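Local coordinates for N-carbamoylsarcosine amidase related protein (Thermoplasma acidophilum, PDB 3EEF) that binds a zinc ion and is probably an amide hydrolase of the isochorismatase family, acting as an N-carbamoylsarcosine amidase, at residues A4-D9 against V113-L118; S94-T99 against A128-Y133; N108-V113 against R134-I139. One frame throughout, in Å; residues are numbered along the deposited sequence.

Interaction 1 of 3, residues A4-D9 against V113-L118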
loop_
_atom_site.group_PDB
_atom_site.type_symbol
_atom_site.label_atom_id
_atom_site.label_comp_id
_atom_site.label_asym_id
_atom_site.label_seq_id
_atom_site.Cartn_x
_atom_site.Cartn_y
_atom_site.Cartn_z
ATOM N N ALA A 4 -4.571 -16.555 12.381
ATOM C CA ALA A 4 -3.678 -15.859 13.290
ATOM C C ALA A 4 -4.487 -14.958 14.178
ATOM O O ALA A 4 -5.533 -14.438 13.767
ATOM C CB ALA A 4 -2.668 -15.056 12.519
ATOM N N LEU A 5 -3.995 -14.749 15.392
ATOM C CA LEU A 5 -4.689 -13.864 16.320
ATOM C C LEU A 5 -4.044 -12.477 16.275
ATOM O O LEU A 5 -2.836 -12.352 16.422
ATOM C CB LEU A 5 -4.661 -14.432 17.735
ATOM C CG LEU A 5 -5.270 -13.590 18.835
ATOM C CD1 LEU A 5 -6.837 -13.556 18.750
ATOM C CD2 LEU A 5 -4.750 -14.117 20.178
ATOM N N VAL A 6 -4.866 -11.460 16.031
ATOM C CA VAL A 6 -4.424 -10.074 15.993
ATOM C C VAL A 6 -5.026 -9.383 17.201
ATOM O O VAL A 6 -6.248 -9.340 17.332
ATOM C CB VAL A 6 -4.830 -9.358 14.675
ATOM C CG1 VAL A 6 -4.356 -7.920 14.669
ATOM C CG2 VAL A 6 -4.244 -10.086 13.484
ATOM N N VAL A 7 -4.160 -8.899 18.096
ATOM C CA VAL A 7 -4.575 -8.315 19.372
ATOM C C VAL A 7 -4.434 -6.809 19.294
ATOM O O VAL A 7 -3.304 -6.277 19.367
ATOM C CB VAL A 7 -3.725 -8.817 20.560
ATOM C CG1 VAL A 7 -4.326 -8.312 21.826
ATOM C CG2 VAL A 7 -3.630 -10.377 20.618
ATOM N N VAL A 8 -5.568 -6.117 19.162
ATOM C CA VAL A 8 -5.550 -4.674 18.846
ATOM C C VAL A 8 -5.554 -3.723 20.078
ATOM O O VAL A 8 -6.505 -3.723 20.834
ATOM C CB VAL A 8 -6.735 -4.290 17.906
ATOM C CG1 VAL A 8 -6.606 -2.810 17.458
ATOM C CG2 VAL A 8 -6.811 -5.277 16.673
ATOM N N ASP A 9 -4.477 -2.950 20.267
ATOM C CA ASP A 9 -4.439 -1.844 21.253
ATOM C C ASP A 9 -4.766 -2.201 22.700
ATOM O O ASP A 9 -5.347 -1.388 23.444
ATOM C CB ASP A 9 -5.337 -0.665 20.797
ATOM C CG ASP A 9 -4.680 0.191 19.708
ATOM O OD1 ASP A 9 -3.433 0.394 19.736
ATOM O OD2 ASP A 9 -5.426 0.665 18.818
ATOM N N VAL A 113 -8.162 -14.101 10.028
ATOM C CA VAL A 113 -7.696 -13.327 11.173
ATOM C C VAL A 113 -8.704 -13.409 12.270
ATOM O O VAL A 113 -9.913 -13.313 12.037
ATOM C CB VAL A 113 -7.416 -11.822 10.827
ATOM C CG1 VAL A 113 -6.173 -11.724 9.907
ATOM C CG2 VAL A 113 -8.625 -11.163 10.215
ATOM N N VAL A 114 -8.220 -13.640 13.473
ATOM C CA VAL A 114 -9.096 -13.567 14.651
ATOM C C VAL A 114 -8.767 -12.302 15.374
ATOM O O VAL A 114 -7.610 -12.073 15.718
ATOM C CB VAL A 114 -8.892 -14.752 15.595
ATOM C CG1 VAL A 114 -9.862 -14.643 16.765
ATOM C CG2 VAL A 114 -9.094 -16.047 14.825
ATOM N N LEU A 115 -9.774 -11.472 15.581
ATOM C CA LEU A 115 -9.577 -10.099 16.086
ATOM C C LEU A 115 -10.087 -9.932 17.516
ATOM O O LEU A 115 -11.222 -10.251 17.815
ATOM C CB LEU A 115 -10.328 -9.103 15.194
ATOM C CG LEU A 115 -9.935 -9.028 13.738
ATOM C CD1 LEU A 115 -10.831 -8.024 12.995
ATOM C CD2 LEU A 115 -8.462 -8.639 13.626
ATOM N N ILE A 116 -9.237 -9.437 18.395
ATOM C CA ILE A 116 -9.660 -9.027 19.710
ATOM C C ILE A 116 -9.011 -7.682 20.053
ATOM O O ILE A 116 -8.029 -7.270 19.402
ATOM C CB ILE A 116 -9.279 -10.100 20.760
ATOM C CG1 ILE A 116 -7.773 -10.174 20.983
ATOM C CG2 ILE A 116 -9.813 -11.479 20.335
ATOM C CD1 ILE A 116 -7.384 -11.194 22.067
ATOM N N GLY A 117 -9.565 -6.997 21.055
ATOM C CA GLY A 117 -8.968 -5.763 21.598
ATOM C C GLY A 117 -9.849 -4.526 21.486
ATOM O O GLY A 117 -11.065 -4.620 21.422
ATOM N N LEU A 118 -9.201 -3.374 21.385
ATOM C CA LEU A 118 -9.825 -2.055 21.490
ATOM C C LEU A 118 -9.769 -1.270 20.188
ATOM O O LEU A 118 -8.678 -1.034 19.654
ATOM C CB LEU A 118 -9.096 -1.233 22.577
ATOM C CG LEU A 118 -9.042 -2.024 23.862
ATOM C CD1 LEU A 118 -8.410 -1.206 24.934
ATOM C CD2 LEU A 118 -10.468 -2.571 24.237
#

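Interaction 2 of 3, residues S94-T99 against A128-Y133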
loop_
_atom_site.group_PDB
_atom_site.type_symbol
_atom_site.label_atom_id
_atom_site.label_comp_id
_atom_site.label_asym_id
_atom_site.label_seq_id
_atom_site.Cartn_x
_atom_site.Cartn_y
_atom_site.Cartn_z
ATOM N N SER A 94 -6.109 1.258 11.588
ATOM C CA SER A 94 -5.875 -0.090 11.100
ATOM C C SER A 94 -4.503 -0.648 11.450
ATOM O O SER A 94 -3.478 0.001 11.218
ATOM C CB SER A 94 -6.021 -0.148 9.583
ATOM O OG SER A 94 -5.701 -1.456 9.133
ATOM N N GLY A 95 -4.485 -1.880 11.942
ATOM C CA GLY A 95 -3.241 -2.619 12.157
ATOM C C GLY A 95 -2.396 -2.871 10.929
ATOM O O GLY A 95 -1.232 -3.248 11.056
ATOM N N PHE A 96 -2.971 -2.674 9.737
ATOM C CA PHE A 96 -2.250 -2.879 8.485
ATOM C C PHE A 96 -1.568 -1.644 7.944
ATOM O O PHE A 96 -0.573 -1.768 7.229
ATOM C CB PHE A 96 -3.193 -3.345 7.396
ATOM C CG PHE A 96 -3.728 -4.730 7.602
ATOM C CD1 PHE A 96 -3.053 -5.838 7.083
ATOM C CD2 PHE A 96 -4.918 -4.940 8.279
ATOM C CE1 PHE A 96 -3.564 -7.162 7.252
ATOM C CE2 PHE A 96 -5.434 -6.287 8.472
ATOM C CZ PHE A 96 -4.745 -7.370 7.959
ATOM N N TYR A 97 -2.097 -0.452 8.239
ATOM C CA TYR A 97 -1.556 0.747 7.621
ATOM C C TYR A 97 -0.170 1.119 8.132
ATOM O O TYR A 97 0.051 1.423 9.343
ATOM C CB TYR A 97 -2.459 1.958 7.759
ATOM C CG TYR A 97 -2.009 3.045 6.773
ATOM C CD1 TYR A 97 -1.303 4.170 7.197
ATOM C CD2 TYR A 97 -2.224 2.895 5.412
ATOM C CE1 TYR A 97 -0.870 5.126 6.304
ATOM C CE2 TYR A 97 -1.796 3.855 4.515
ATOM C CZ TYR A 97 -1.118 4.962 4.987
ATOM O OH TYR A 97 -0.704 5.918 4.123
ATOM N N GLY A 98 0.762 1.133 7.190
ATOM C CA GLY A 98 2.149 1.437 7.500
ATOM C C GLY A 98 2.854 0.400 8.353
ATOM O O GLY A 98 3.841 0.727 9.023
ATOM N N THR A 99 2.333 -0.830 8.386
ATOM C CA THR A 99 2.929 -1.892 9.209
ATOM C C THR A 99 3.327 -3.072 8.348
ATOM O O THR A 99 3.040 -3.129 7.159
ATOM C CB THR A 99 1.978 -2.401 10.349
ATOM O OG1 THR A 99 0.920 -3.233 9.832
ATOM C CG2 THR A 99 1.361 -1.242 11.140
ATOM N N ALA A 128 -10.312 -4.783 10.615
ATOM C CA ALA A 128 -11.212 -5.760 9.955
ATOM C C ALA A 128 -11.376 -5.416 8.482
ATOM O O ALA A 128 -11.233 -6.268 7.604
ATOM C CB ALA A 128 -12.585 -5.761 10.638
ATOM N N ALA A 129 -11.659 -4.146 8.225
ATOM C CA ALA A 129 -11.832 -3.616 6.878
ATOM C C ALA A 129 -10.654 -3.970 5.997
ATOM O O ALA A 129 -10.809 -4.506 4.883
ATOM C CB ALA A 129 -12.018 -2.073 6.941
ATOM N N ASP A 130 -9.468 -3.686 6.498
ATOM C CA ASP A 130 -8.252 -3.954 5.717
ATOM C C ASP A 130 -8.008 -5.431 5.469
ATOM O O ASP A 130 -7.427 -5.781 4.451
ATOM C CB ASP A 130 -7.037 -3.359 6.391
ATOM C CG ASP A 130 -6.798 -1.906 5.997
ATOM O OD1 ASP A 130 -7.254 -1.502 4.901
ATOM O OD2 ASP A 130 -6.144 -1.179 6.788
ATOM N N ALA A 131 -8.388 -6.272 6.437
ATOM C CA ALA A 131 -8.306 -7.733 6.347
ATOM C C ALA A 131 -9.135 -8.213 5.178
ATOM O O ALA A 131 -8.678 -9.006 4.361
ATOM C CB ALA A 131 -8.840 -8.352 7.652
ATOM N N LEU A 132 -10.364 -7.692 5.095
ATOM C CA LEU A 132 -11.273 -7.975 3.997
ATOM C C LEU A 132 -10.716 -7.631 2.637
ATOM O O LEU A 132 -10.722 -8.444 1.750
ATOM C CB LEU A 132 -12.581 -7.229 4.181
ATOM C CG LEU A 132 -13.655 -7.675 3.174
ATOM C CD1 LEU A 132 -13.957 -9.177 3.358
ATOM C CD2 LEU A 132 -14.888 -6.862 3.362
ATOM N N TYR A 133 -10.261 -6.401 2.457
ATOM C CA TYR A 133 -9.617 -5.995 1.206
ATOM C C TYR A 133 -8.506 -6.980 0.779
ATOM O O TYR A 133 -8.282 -7.227 -0.404
ATOM C CB TYR A 133 -8.972 -4.632 1.363
ATOM C CG TYR A 133 -9.862 -3.462 1.799
ATOM C CD1 TYR A 133 -11.237 -3.594 1.959
ATOM C CD2 TYR A 133 -9.304 -2.207 1.999
ATOM C CE1 TYR A 133 -12.016 -2.526 2.330
ATOM C CE2 TYR A 133 -10.078 -1.125 2.361
ATOM C CZ TYR A 133 -11.429 -1.295 2.528
ATOM O OH TYR A 133 -12.206 -0.245 2.911
#

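Interaction 3 of 3, residues N108-V113 against R134-I139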
loop_
_atom_site.group_PDB
_atom_site.type_symbol
_atom_site.label_atom_id
_atom_site.label_comp_id
_atom_site.label_asym_id
_atom_site.label_seq_id
_atom_site.Cartn_x
_atom_site.Cartn_y
_atom_site.Cartn_z
ATOM N N ASN A 108 3.241 -16.772 7.237
ATOM C CA ASN A 108 2.784 -17.938 8.002
ATOM C C ASN A 108 1.545 -18.570 7.314
ATOM O O ASN A 108 0.801 -19.292 7.931
ATOM C CB ASN A 108 2.521 -17.564 9.478
ATOM C CG ASN A 108 3.814 -17.123 10.263
ATOM O OD1 ASN A 108 4.397 -17.898 11.031
ATOM N ND2 ASN A 108 4.221 -15.877 10.094
ATOM N N GLY A 109 1.354 -18.299 6.018
ATOM C CA GLY A 109 0.293 -18.926 5.213
ATOM C C GLY A 109 -1.147 -18.673 5.648
ATOM O O GLY A 109 -2.050 -19.445 5.281
ATOM N N ILE A 110 -1.377 -17.573 6.381
ATOM C CA ILE A 110 -2.649 -17.316 7.069
ATOM C C ILE A 110 -3.798 -16.998 6.121
ATOM O O ILE A 110 -3.605 -16.315 5.129
ATOM C CB ILE A 110 -2.530 -16.154 8.060
ATOM C CG1 ILE A 110 -1.528 -16.494 9.157
ATOM C CG2 ILE A 110 -3.879 -15.820 8.673
ATOM C CD1 ILE A 110 -1.752 -17.833 9.842
ATOM N N ASP A 111 -4.993 -17.503 6.431
ATOM C CA ASP A 111 -6.175 -17.185 5.624
ATOM C C ASP A 111 -7.356 -16.619 6.438
ATOM O O ASP A 111 -8.367 -16.214 5.871
ATOM C CB ASP A 111 -6.615 -18.424 4.832
ATOM C CG ASP A 111 -7.074 -19.555 5.741
ATOM O OD1 ASP A 111 -7.167 -19.331 6.965
ATOM O OD2 ASP A 111 -7.327 -20.663 5.232
ATOM N N THR A 112 -7.217 -16.564 7.760
ATOM C CA THR A 112 -8.259 -16.081 8.637
ATOM C C THR A 112 -7.615 -15.280 9.745
ATOM O O THR A 112 -6.617 -15.735 10.339
ATOM C CB THR A 112 -9.026 -17.241 9.262
ATOM O OG1 THR A 112 -9.528 -18.075 8.219
ATOM C CG2 THR A 112 -10.226 -16.744 10.135
ATOM N N VAL A 113 -8.162 -14.101 10.028
ATOM C CA VAL A 113 -7.696 -13.327 11.173
ATOM C C VAL A 113 -8.704 -13.409 12.270
ATOM O O VAL A 113 -9.913 -13.313 12.037
ATOM C CB VAL A 113 -7.416 -11.822 10.827
ATOM C CG1 VAL A 113 -6.173 -11.724 9.907
ATOM C CG2 VAL A 113 -8.625 -11.163 10.215
ATOM N N ARG A 134 -7.782 -7.498 1.758
ATOM C CA ARG A 134 -6.684 -8.413 1.499
ATOM C C ARG A 134 -7.137 -9.890 1.533
ATOM O O ARG A 134 -6.310 -10.772 1.695
ATOM C CB ARG A 134 -5.591 -8.181 2.550
ATOM C CG ARG A 134 -4.831 -6.907 2.346
ATOM C CD ARG A 134 -4.168 -6.422 3.609
ATOM N NE ARG A 134 -3.523 -5.159 3.322
ATOM C CZ ARG A 134 -4.125 -3.981 3.284
ATOM N NH1 ARG A 134 -5.418 -3.852 3.557
ATOM N NH2 ARG A 134 -3.418 -2.912 2.947
ATOM N N ASN A 135 -8.444 -10.148 1.422
ATOM C CA ASN A 135 -8.978 -11.495 1.212
ATOM C C ASN A 135 -8.792 -12.488 2.365
ATOM O O ASN A 135 -8.859 -13.694 2.154
ATOM C CB ASN A 135 -8.382 -12.096 -0.083
ATOM C CG ASN A 135 -9.319 -13.107 -0.779
ATOM O OD1 ASN A 135 -10.542 -12.904 -0.878
ATOM N ND2 ASN A 135 -8.728 -14.191 -1.293
ATOM N N TYR A 136 -8.569 -11.994 3.573
ATOM C CA TYR A 136 -8.676 -12.804 4.777
ATOM C C TYR A 136 -10.136 -13.036 5.144
ATOM O O TYR A 136 -10.994 -12.188 4.873
ATOM C CB TYR A 136 -7.982 -12.110 5.951
ATOM C CG TYR A 136 -6.509 -11.967 5.720
ATOM C CD1 TYR A 136 -5.663 -13.059 5.884
ATOM C CD2 TYR A 136 -5.969 -10.779 5.266
ATOM C CE1 TYR A 136 -4.312 -12.960 5.638
ATOM C CE2 TYR A 136 -4.605 -10.671 4.992
ATOM C CZ TYR A 136 -3.786 -11.763 5.189
ATOM O OH TYR A 136 -2.443 -11.679 4.938
ATOM N N ARG A 137 -10.422 -14.178 5.762
ATOM C CA ARG A 137 -11.691 -14.341 6.499
ATOM C C ARG A 137 -11.506 -13.747 7.878
ATOM O O ARG A 137 -10.372 -13.633 8.376
ATOM C CB ARG A 137 -12.113 -15.802 6.632
ATOM C CG ARG A 137 -12.401 -16.504 5.303
ATOM C CD ARG A 137 -13.672 -15.977 4.598
ATOM N NE ARG A 137 -14.864 -15.952 5.465
ATOM C CZ ARG A 137 -15.513 -17.028 5.953
ATOM N NH1 ARG A 137 -15.099 -18.269 5.683
ATOM N NH2 ARG A 137 -16.599 -16.863 6.726
ATOM N N ILE A 138 -12.628 -13.355 8.492
ATOM C CA ILE A 138 -12.595 -12.603 9.724
ATOM C C ILE A 138 -13.442 -13.228 10.825
ATOM O O ILE A 138 -14.605 -13.556 10.601
ATOM C CB ILE A 138 -13.088 -11.153 9.513
ATOM C CG1 ILE A 138 -12.217 -10.428 8.448
ATOM C CG2 ILE A 138 -13.083 -10.396 10.874
ATOM C CD1 ILE A 138 -12.843 -9.156 7.765
ATOM N N ILE A 139 -12.860 -13.337 12.018
ATOM C CA ILE A 139 -13.543 -13.782 13.203
ATOM C C ILE A 139 -13.277 -12.740 14.259
ATOM O O ILE A 139 -12.153 -12.249 14.371
ATOM C CB ILE A 139 -12.965 -15.159 13.700
ATOM C CG1 ILE A 139 -13.208 -16.246 12.637
ATOM C CG2 ILE A 139 -13.543 -15.563 15.076
ATOM C CD1 ILE A 139 -12.574 -17.608 12.986
#

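Interaction 1 of 3, residues A4-D9 against V113-L118
Leu5, Val7, Val114 and Ile116 lie on one face of the sheet, and Ala4, Val6, Val113 and Leu115 on the other, while the flat peptide groups of strands 4-8 and 113-116 meet between these faces through N-H and C=O. The strands are parallel neighbours; their segment axes come within 4.7 Å, at 26°. Five backbone hydrogen bonds run from Val114 N to Ala4 O through to Leu118 N to Val8 O, the last just before Asp9. The shortest, Val8 N to Ile116 O, measures 2.7 Å with 175° at the hydrogen. Leu5 CD1 rests on Val114 CG1 at 3.8 Å and on Ile116 CG2 at 4.0 Å, brought there by a CG anti to the backbone N (chi1 176°). Val7 CG1 and Ile116 CG1 are 4.0 Å apart, the two side chains running alongside each other. The other face is closed by Leu115 CD2 on Val6 CB at 3.8 Å, under helix 123-133. At Gly117 the backbone changes direction at angles suited to glycine, its CA 3.3 Å from Val8 O. Asp9 OD1 accepts a hydrogen bond from the backbone N of Asp50, a zinc ligand; the Asp9 side chain is about 6 Å from the zinc ion. With Lys90, a weak, long ion-pair partner of OD2, and Cys123 nearby, this is consistent with the Asp-Lys-Cys set of cysteine hydrolases, its Asp carboxylate held by Asp50 N.

Interaction 2 of 3, residues S94-T99 against A128-Y133
An ST turn in the loop before helix 101-107 presents Ser94 and Phe96 to Asp130 and Ala131 of helix 123-133. Ser94 OG lies anti to its own backbone N (chi1 176°), which lets it serve two partners. It accepts from Phe96 N at 3.0 Å with 163° at the hydrogen, closing the turn, and it donates to Asp130 OD2. That second bond, Ser94 OG to Asp130 OD2, is modelled at 2.4 Å, too short to trust in detail, so its strength and exact geometry stay doubtful. Phe96 then begins a type II turn that ends at Thr99, and its ring reaches back toward the helix. Phe96 CD2 is placed 3.2 Å from Asp130 CB, shorter than a normal carbon-carbon contact and so doubtful in detail. The packing rests better on the next ring atom, Phe96 CE2, which lies obliquely 3.6 Å from Ala131 N and 4.1 Å from Ala131 CB. The Phe96 and Asp130 side chains run antiparallel alongside each other, with ring and carboxylate planes 86° apart. Ser94 OG itself sits in the plane of the Phe96 ring, at its edge. Helix 101-107 supplies Leu101 and Leu105 as further neighbours of the ring, and a hydrogen bond from Gly95 N to Thr127 OG1 adds a second link from loop to helix. Tyr97 and Tyr133 meet Tyr133 and Tyr97 of the second subunit, so the contact borders a subunit interface. Chemically, a buried carboxylate oxygen is met by a hydroxyl that the loop backbone holds in place, which probably limits the freedom of both groups.

Interaction 3 of 3, residues N108-V113 against R134-I139
Val113 and Tyr136 form the close-packed side of a beta-alpha-beta crossover in which strand 112-116, helix 123-133 and strand 137-141 follow one another. The two strands run parallel here, joined by bonds from Arg137 N to Asp111 O, Val113 N to Arg137 O (2.8 Å) and Ile139 N to Val113 O. Val113 CG2 lies 4.1 Å from Ile138 CG1, while its CG1 comes obliquely to the Tyr136 ring, 4.2 Å from CG. Ile110 O sits at the edge of that ring, near its plane and 3.5 Å from Tyr136 CE1; the phenol oxygen bonds to Asp102 OD1. Both helices preceding the paired segments end in Schellman motifs, with Gly109 and Asn135 as their positive-phi residues.

Thr112 is still buried, with CG2 against Ile139 CD1 at 3.8 Å; the loose, partly exposed side begins at Arg137 and Asp111. Arg137 CB stays alongside Thr112 OG1 at 3.8 Å, but bends at chi2 and chi3 carry the guanidinium away, close to Arg60 of the second subunit. Asp111 OD1, which also takes a bond from Lys2 N, receives Thr112 OG1 at 3.0 Å from above the carboxylate plane, 56° out of it.

From the N terminus, strand 3-8 is paired with strand 112-116 only after about a hundred intervening residues, which interaction 1 closes into a loop. Interaction 2 opens within that span, at 94-99, and closes on helix 123-133; interaction 3 opens at 108-113 and closes at 134-139, the shortest of the three loops. Every pair crosses along the chain, and none nests. Val113 belongs to both interactions 1 and 3, placing strand 112-116 between its two neighbours in the sheet, and Leu115 N probably bonds to Ile139 O. Helix 123-133 joins all three: Ala128 CB packs on Leu115 CD1, Ala131 CB on Val113 CG2, and Ala131 O probably bonds to Tyr136 N.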